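Local coordinates for T-cell surface protein tactile (Homo sapiens, PDB 6ARQ) that promotes adhesion of NK cells to target cells by interacting with PVR, and may act in adhesion of activated T and NK cells late in immune responses, at residues L24-Q29 and Y97-V102; V35-S40 and S80-H85. The protein carries 1 engineered substitution. All coordinates share one frame; numbering follows the deposited sequence.

Contact 1 of 2, residues L24-Q29 and Y97-V102; sequences LTCQTQ and YECMLV
Cys26 and Cys99 are covalently joined across the gap between two facing strands, SG to SG at 2.0 Å with a disulfide torsion of -116°. The two half-cystines differ in their first torsion: Cys26 holds SG beside its backbone N, opposite the carbonyl carbon, whereas Cys99 tucks SG between its N and carbonyl carbon (chi1 87°). The bridge ties backbones whose CA atoms, Cys26 to Cys99, lie 7.1 Å apart. Strands 24-29 and 97-102 run in the same direction, their axes 8.6 Å apart at closest and inclined by 23°, as expected for opposed sheets rather than sheet neighbours. Packing is dense on one flank of the disulfide, where Leu101 CD1 sits 3.7 Å from Cys26 CB and 3.8 Å from Thr28 CG2; Thr28 and Leu101 approach tip to tip. Toward the other end, Leu24 crosses Tyr97 at about a right angle, and its CD1 meets Tyr97 CB at 3.9 Å. Thr25, Gln27, Glu98 and Met100 point away from the interface; the solvent side is at exposed Gln27, whereas Glu98 lies against strand 107-117 and Met100 meets Ile108 and another protein chain. The polar ends of Thr28 and Tyr97 turn to Gln109 and the carbonyl of Val93. This disulfide pins the two sheets of the Ig V-type domain, the B-to-F bridge of the fold. Trp39 of strand 33-42 packs on both cysteines and on Leu24, strand 79-86 pairs with 24-29, and strands 33-42 and 107-117 flank 97-102.

Contact 2 of 2, residues V35-S40 and S80-H85; sequences VQMQWS and SKWTLH. With NAG (2-acetamido-2-deoxy-beta-D-glucopyranose), chain F.
Trp82 extends with CG anti to its backbone N (chi1 -180°), and Met37 folds its CG between the backbone N and carbonyl carbon, which lays the thioether chain over one face of the Trp82 indole. The Leu84 backbone presents CB over a face of Trp39, with CD2 reaching the six-membered ring at CE3. The result is a four-layer pile: Met37, Trp82, Trp39, Leu84. In the first layer Met37 CG is 3.8 Å from Trp82 CD2, and SD adds an oblique Met-aromatic contact. Trp39 covers the opposite face of Trp82, the five-membered rings forming an offset stack with centroids 4.0 Å apart and planes inclined by 21°. On the far face of Trp39 comes Leu84, with its CB 3.5 Å above the five-membered ring centroid of Trp39 in a CH-pi contact. At the edge of the Trp82 ring, NE1 donates to the Gln38 O at 3.2 Å in a nearly straight bond (169°). The acceptor lies close to the indole plane, but the donor stands above the carbonyl plane, not on a lone pair. At the end of strand 80-85, His85 lies beside the N-acetylglucosamine on Asn23. Chemically, the bond gives the buried indole N-H a partner, though from above the carbonyl plane, and probably limits rotation of the ring, while dispersion and CH-pi contacts between stacked side chains hold the two sheets together.

How the contacts relate
Contacts 1 and 2 lie about 5 Å apart, centre to centre, and fill adjoining parts of one Ig V-type core. Along the chain the order is 24-29, 35-40, 80-85, 97-102, so contact 2 is made entirely by residues between the two halves of contact 1. Each contact bridges the same pair of sheets: 24-29 and 80-85 are neighbours in one, 35-40 and 97-102 in the other. Within the second sheet, Val102 N lies 2.8 Å from Gln36 O, a probable hydrogen bond, and Val35 and Gln36 both face Val102 in a classic beta bulge. Trp39 joins the contacts, so disulfide and indole stack share the interior of this first Ig-like V-type domain, part of a longer adhesion receptor.

Contact 1 of 2, residues L24-Q29 and Y97-V102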
loop_
_atom_site.group_PDB
_atom_site.type_symbol
_atom_site.label_atom_id
_atom_site.label_comp_id
_atom_site.label_asym_id
_atom_site.label_seq_id
_atom_site.Cartn_x
_atom_site.Cartn_y
_atom_site.Cartn_z
ATOM N N LEU A 24 0.204 35.584 -32.533
ATOM C CA LEU A 24 -0.275 35.045 -31.259
ATOM C C LEU A 24 0.387 35.852 -30.153
ATOM O O LEU A 24 1.606 35.787 -30.002
ATOM C CB LEU A 24 0.018 33.532 -31.130
ATOM C CG LEU A 24 -0.461 32.613 -32.268
ATOM C CD1 LEU A 24 0.209 31.262 -32.189
ATOM C CD2 LEU A 24 -1.976 32.446 -32.265
ATOM N N THR A 25 -0.399 36.682 -29.443
ATOM C CA THR A 25 0.122 37.577 -28.410
ATOM C C THR A 25 -0.380 37.193 -27.018
ATOM O O THR A 25 -1.583 37.041 -26.804
ATOM C CB THR A 25 -0.240 39.039 -28.738
ATOM O OG1 THR A 25 0.025 39.300 -30.117
ATOM C CG2 THR A 25 0.516 40.047 -27.874
ATOM N N CYS A 26 0.564 37.070 -26.074
ATOM C CA CYS A 26 0.314 36.790 -24.664
ATOM C C CYS A 26 0.569 38.086 -23.882
ATOM O O CYS A 26 1.721 38.430 -23.608
ATOM C CB CYS A 26 1.186 35.635 -24.170
ATOM S SG CYS A 26 0.773 34.024 -24.893
ATOM N N GLN A 27 -0.506 38.843 -23.601
ATOM C CA GLN A 27 -0.430 40.123 -22.897
ATOM C C GLN A 27 -0.581 39.917 -21.394
ATOM O O GLN A 27 -1.531 39.271 -20.949
ATOM C CB GLN A 27 -1.499 41.094 -23.426
ATOM C CG GLN A 27 -1.206 42.566 -23.126
ATOM C CD GLN A 27 -2.068 43.552 -23.890
ATOM O OE1 GLN A 27 -1.875 44.769 -23.794
ATOM N NE2 GLN A 27 -3.031 43.072 -24.673
ATOM N N THR A 28 0.367 40.464 -20.615
ATOM C CA THR A 28 0.383 40.358 -19.154
ATOM C C THR A 28 1.010 41.618 -18.522
ATOM O O THR A 28 1.673 42.396 -19.208
ATOM C CB THR A 28 1.093 39.056 -18.704
ATOM O OG1 THR A 28 0.958 38.903 -17.289
ATOM C CG2 THR A 28 2.568 38.994 -19.109
ATOM N N GLN A 29 0.778 41.808 -17.213
ATOM C CA GLN A 29 1.289 42.928 -16.426
ATOM C C GLN A 29 1.814 42.417 -15.087
ATOM O O GLN A 29 1.197 41.541 -14.473
ATOM C CB GLN A 29 0.190 43.982 -16.219
ATOM C CG GLN A 29 0.663 45.416 -16.422
ATOM C CD GLN A 29 0.728 46.239 -15.155
ATOM O OE1 GLN A 29 0.549 45.752 -14.031
ATOM N NE2 GLN A 29 0.999 47.520 -15.313
ATOM N N TYR A 97 -0.000 25.832 -29.987
ATOM C CA TYR A 97 1.127 26.684 -29.613
ATOM C C TYR A 97 0.910 27.212 -28.204
ATOM O O TYR A 97 -0.093 27.880 -27.946
ATOM C CB TYR A 97 1.300 27.842 -30.613
ATOM C CG TYR A 97 1.751 27.405 -31.988
ATOM C CD1 TYR A 97 3.102 27.297 -32.298
ATOM C CD2 TYR A 97 0.827 27.124 -32.990
ATOM C CE1 TYR A 97 3.525 26.901 -33.566
ATOM C CE2 TYR A 97 1.237 26.727 -34.262
ATOM C CZ TYR A 97 2.588 26.619 -34.546
ATOM O OH TYR A 97 3.005 26.229 -35.794
ATOM N N GLU A 98 1.832 26.895 -27.286
ATOM C CA GLU A 98 1.737 27.307 -25.890
ATOM C C GLU A 98 2.782 28.357 -25.540
ATOM O O GLU A 98 3.936 28.247 -25.960
ATOM C CB GLU A 98 1.898 26.085 -24.964
ATOM C CG GLU A 98 1.527 26.347 -23.512
ATOM C CD GLU A 98 2.177 25.431 -22.495
ATOM O OE1 GLU A 98 2.967 25.937 -21.666
ATOM O OE2 GLU A 98 1.882 24.214 -22.509
ATOM N N CYS A 99 2.372 29.365 -24.750
ATOM C CA CYS A 99 3.261 30.395 -24.226
ATOM C C CYS A 99 3.289 30.275 -22.706
ATOM O O CYS A 99 2.260 29.996 -22.082
ATOM C CB CYS A 99 2.878 31.801 -24.694
ATOM S SG CYS A 99 1.641 32.644 -23.669
ATOM N N MET A 100 4.478 30.409 -22.124
ATOM C CA MET A 100 4.662 30.326 -20.683
ATOM C C MET A 100 5.317 31.606 -20.201
ATOM O O MET A 100 6.403 31.955 -20.665
ATOM C CB MET A 100 5.490 29.092 -20.307
ATOM C CG MET A 100 5.320 28.683 -18.871
ATOM S SD MET A 100 6.329 27.256 -18.421
ATOM C CE MET A 100 5.368 25.920 -19.158
ATOM N N LEU A 101 4.636 32.325 -19.305
ATOM C CA LEU A 101 5.128 33.586 -18.764
ATOM C C LEU A 101 5.430 33.439 -17.278
ATOM O O LEU A 101 4.525 33.178 -16.484
ATOM C CB LEU A 101 4.109 34.717 -19.003
ATOM C CG LEU A 101 3.840 35.105 -20.453
ATOM C CD1 LEU A 101 2.392 35.475 -20.645
ATOM C CD2 LEU A 101 4.729 36.248 -20.893
ATOM N N VAL A 102 6.711 33.577 -16.908
ATOM C CA VAL A 102 7.152 33.496 -15.515
ATOM C C VAL A 102 7.301 34.933 -15.010
ATOM O O VAL A 102 8.101 35.703 -15.543
ATOM C CB VAL A 102 8.433 32.640 -15.301
ATOM C CG1 VAL A 102 8.713 32.442 -13.815
ATOM C CG2 VAL A 102 8.321 31.287 -16.001
#

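Contact 2 of 2, residues V35-S40 and S80-H85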
loop_
_atom_site.group_PDB
_atom_site.type_symbol
_atom_site.label_atom_id
_atom_site.label_comp_id
_atom_site.label_asym_id
_atom_site.label_seq_id
_atom_site.Cartn_x
_atom_site.Cartn_y
_atom_site.Cartn_z
ATOM N N VAL A 35 10.316 37.349 -15.138
ATOM C CA VAL A 35 11.444 36.446 -14.922
ATOM C C VAL A 35 11.919 35.872 -16.270
ATOM O O VAL A 35 13.086 36.045 -16.615
ATOM C CB VAL A 35 11.107 35.341 -13.885
ATOM C CG1 VAL A 35 12.234 34.323 -13.759
ATOM C CG2 VAL A 35 10.782 35.946 -12.523
ATOM N N GLN A 36 11.026 35.197 -17.015
ATOM C CA GLN A 36 11.322 34.569 -18.308
ATOM C C GLN A 36 10.029 34.258 -19.063
ATOM O O GLN A 36 8.967 34.160 -18.445
ATOM C CB GLN A 36 12.126 33.269 -18.091
ATOM C CG GLN A 36 13.011 32.868 -19.261
ATOM C CD GLN A 36 13.608 31.503 -19.057
ATOM O OE1 GLN A 36 12.979 30.478 -19.328
ATOM N NE2 GLN A 36 14.845 31.463 -18.595
ATOM N N MET A 37 10.118 34.090 -20.390
ATOM C CA MET A 37 8.970 33.746 -21.229
ATOM C C MET A 37 9.397 32.912 -22.424
ATOM O O MET A 37 10.489 33.114 -22.952
ATOM C CB MET A 37 8.169 34.975 -21.677
ATOM C CG MET A 37 9.000 36.116 -22.202
ATOM S SD MET A 37 8.041 37.640 -22.139
ATOM C CE MET A 37 8.199 38.057 -20.390
ATOM N N GLN A 38 8.539 31.963 -22.841
ATOM C CA GLN A 38 8.847 31.069 -23.956
ATOM C C GLN A 38 7.631 30.753 -24.831
ATOM O O GLN A 38 6.495 30.869 -24.383
ATOM C CB GLN A 38 9.478 29.755 -23.447
ATOM C CG GLN A 38 8.580 28.920 -22.532
ATOM C CD GLN A 38 9.324 27.784 -21.884
ATOM O OE1 GLN A 38 10.249 27.987 -21.092
ATOM N NE2 GLN A 38 8.903 26.565 -22.170
ATOM N N TRP A 39 7.904 30.358 -26.086
ATOM C CA TRP A 39 6.945 29.909 -27.093
ATOM C C TRP A 39 7.325 28.498 -27.508
ATOM O O TRP A 39 8.514 28.219 -27.696
ATOM C CB TRP A 39 6.914 30.847 -28.318
ATOM C CG TRP A 39 5.933 31.979 -28.222
ATOM C CD1 TRP A 39 6.223 33.311 -28.197
ATOM C CD2 TRP A 39 4.501 31.880 -28.192
ATOM N NE1 TRP A 39 5.065 34.047 -28.097
ATOM C CE2 TRP A 39 3.992 33.193 -28.088
ATOM C CE3 TRP A 39 3.596 30.804 -28.218
ATOM C CZ2 TRP A 39 2.620 33.462 -28.032
ATOM C CZ3 TRP A 39 2.236 31.073 -28.162
ATOM C CH2 TRP A 39 1.761 32.388 -28.072
ATOM N N SER A 40 6.336 27.599 -27.627
ATOM C CA SER A 40 6.577 26.207 -28.022
ATOM C C SER A 40 5.358 25.589 -28.698
ATOM O O SER A 40 4.228 25.976 -28.403
ATOM C CB SER A 40 6.979 25.361 -26.815
ATOM O OG SER A 40 6.028 25.447 -25.768
ATOM N N SER A 80 3.667 44.049 -20.672
ATOM C CA SER A 80 4.327 43.387 -21.797
ATOM C C SER A 80 3.366 42.767 -22.815
ATOM O O SER A 80 2.178 42.590 -22.544
ATOM C CB SER A 80 5.285 42.310 -21.298
ATOM O OG SER A 80 4.597 41.180 -20.785
ATOM N N LYS A 81 3.924 42.425 -23.989
ATOM C CA LYS A 81 3.268 41.770 -25.112
ATOM C C LYS A 81 4.245 40.755 -25.720
ATOM O O LYS A 81 5.173 41.136 -26.438
ATOM C CB LYS A 81 2.792 42.801 -26.152
ATOM C CG LYS A 81 1.388 43.327 -25.908
ATOM C CD LYS A 81 1.015 44.375 -26.951
ATOM C CE LYS A 81 -0.453 44.725 -26.944
ATOM N NZ LYS A 81 -1.277 43.688 -27.620
ATOM N N TRP A 82 4.069 39.471 -25.367
ATOM C CA TRP A 82 4.893 38.357 -25.839
ATOM C C TRP A 82 4.222 37.792 -27.096
ATOM O O TRP A 82 3.195 37.118 -27.005
ATOM C CB TRP A 82 5.062 37.318 -24.707
ATOM C CG TRP A 82 5.890 36.100 -25.009
ATOM C CD1 TRP A 82 5.558 34.808 -24.730
ATOM C CD2 TRP A 82 7.226 36.064 -25.541
ATOM N NE1 TRP A 82 6.587 33.966 -25.077
ATOM C CE2 TRP A 82 7.624 34.710 -25.577
ATOM C CE3 TRP A 82 8.120 37.043 -26.011
ATOM C CZ2 TRP A 82 8.867 34.306 -26.081
ATOM C CZ3 TRP A 82 9.350 36.642 -26.511
ATOM C CH2 TRP A 82 9.710 35.288 -26.546
ATOM N N THR A 83 4.774 38.135 -28.275
ATOM C CA THR A 83 4.199 37.784 -29.574
ATOM C C THR A 83 5.042 36.794 -30.383
ATOM O O THR A 83 6.269 36.892 -30.407
ATOM C CB THR A 83 3.992 39.071 -30.403
ATOM O OG1 THR A 83 3.511 40.119 -29.558
ATOM C CG2 THR A 83 3.031 38.880 -31.565
ATOM N N LEU A 84 4.352 35.869 -31.081
ATOM C CA LEU A 84 4.899 34.878 -32.012
ATOM C C LEU A 84 4.288 35.161 -33.391
ATOM O O LEU A 84 3.064 35.108 -33.545
ATOM C CB LEU A 84 4.606 33.441 -31.529
ATOM C CG LEU A 84 4.963 32.280 -32.467
ATOM C CD1 LEU A 84 6.457 31.982 -32.453
ATOM C CD2 LEU A 84 4.195 31.033 -32.091
ATOM N N HIS A 85 5.135 35.501 -34.374
ATOM C CA HIS A 85 4.696 35.864 -35.721
ATOM C C HIS A 85 4.733 34.686 -36.686
ATOM O O HIS A 85 5.745 33.991 -36.790
ATOM C CB HIS A 85 5.539 37.018 -36.274
ATOM C CG HIS A 85 5.496 38.242 -35.418
ATOM N ND1 HIS A 85 4.423 39.111 -35.458
ATOM C CD2 HIS A 85 6.387 38.691 -34.505
ATOM C CE1 HIS A 85 4.698 40.062 -34.583
ATOM N NE2 HIS A 85 5.869 39.851 -33.984
HETATM C C1 NAG F . 0.312 41.607 -36.679
HETATM C C2 NAG F . 1.693 42.168 -37.023
HETATM C C3 NAG F . 1.526 43.084 -38.238
HETATM C C4 NAG F . 0.833 42.361 -39.394
HETATM C C5 NAG F . -0.513 41.794 -38.940
HETATM C C6 NAG F . -1.189 40.937 -39.986
HETATM C C7 NAG F . 3.498 43.124 -35.617
HETATM C C8 NAG F . 3.802 43.868 -34.350
HETATM N N2 NAG F . 2.193 42.915 -35.877
HETATM O O3 NAG F . 2.798 43.561 -38.662
HETATM O O4 NAG F . 0.629 43.270 -40.472
HETATM O O5 NAG F . -0.317 40.955 -37.789
HETATM O O6 NAG F . -2.388 40.357 -39.487
HETATM O O7 NAG F . 4.387 42.735 -36.372
#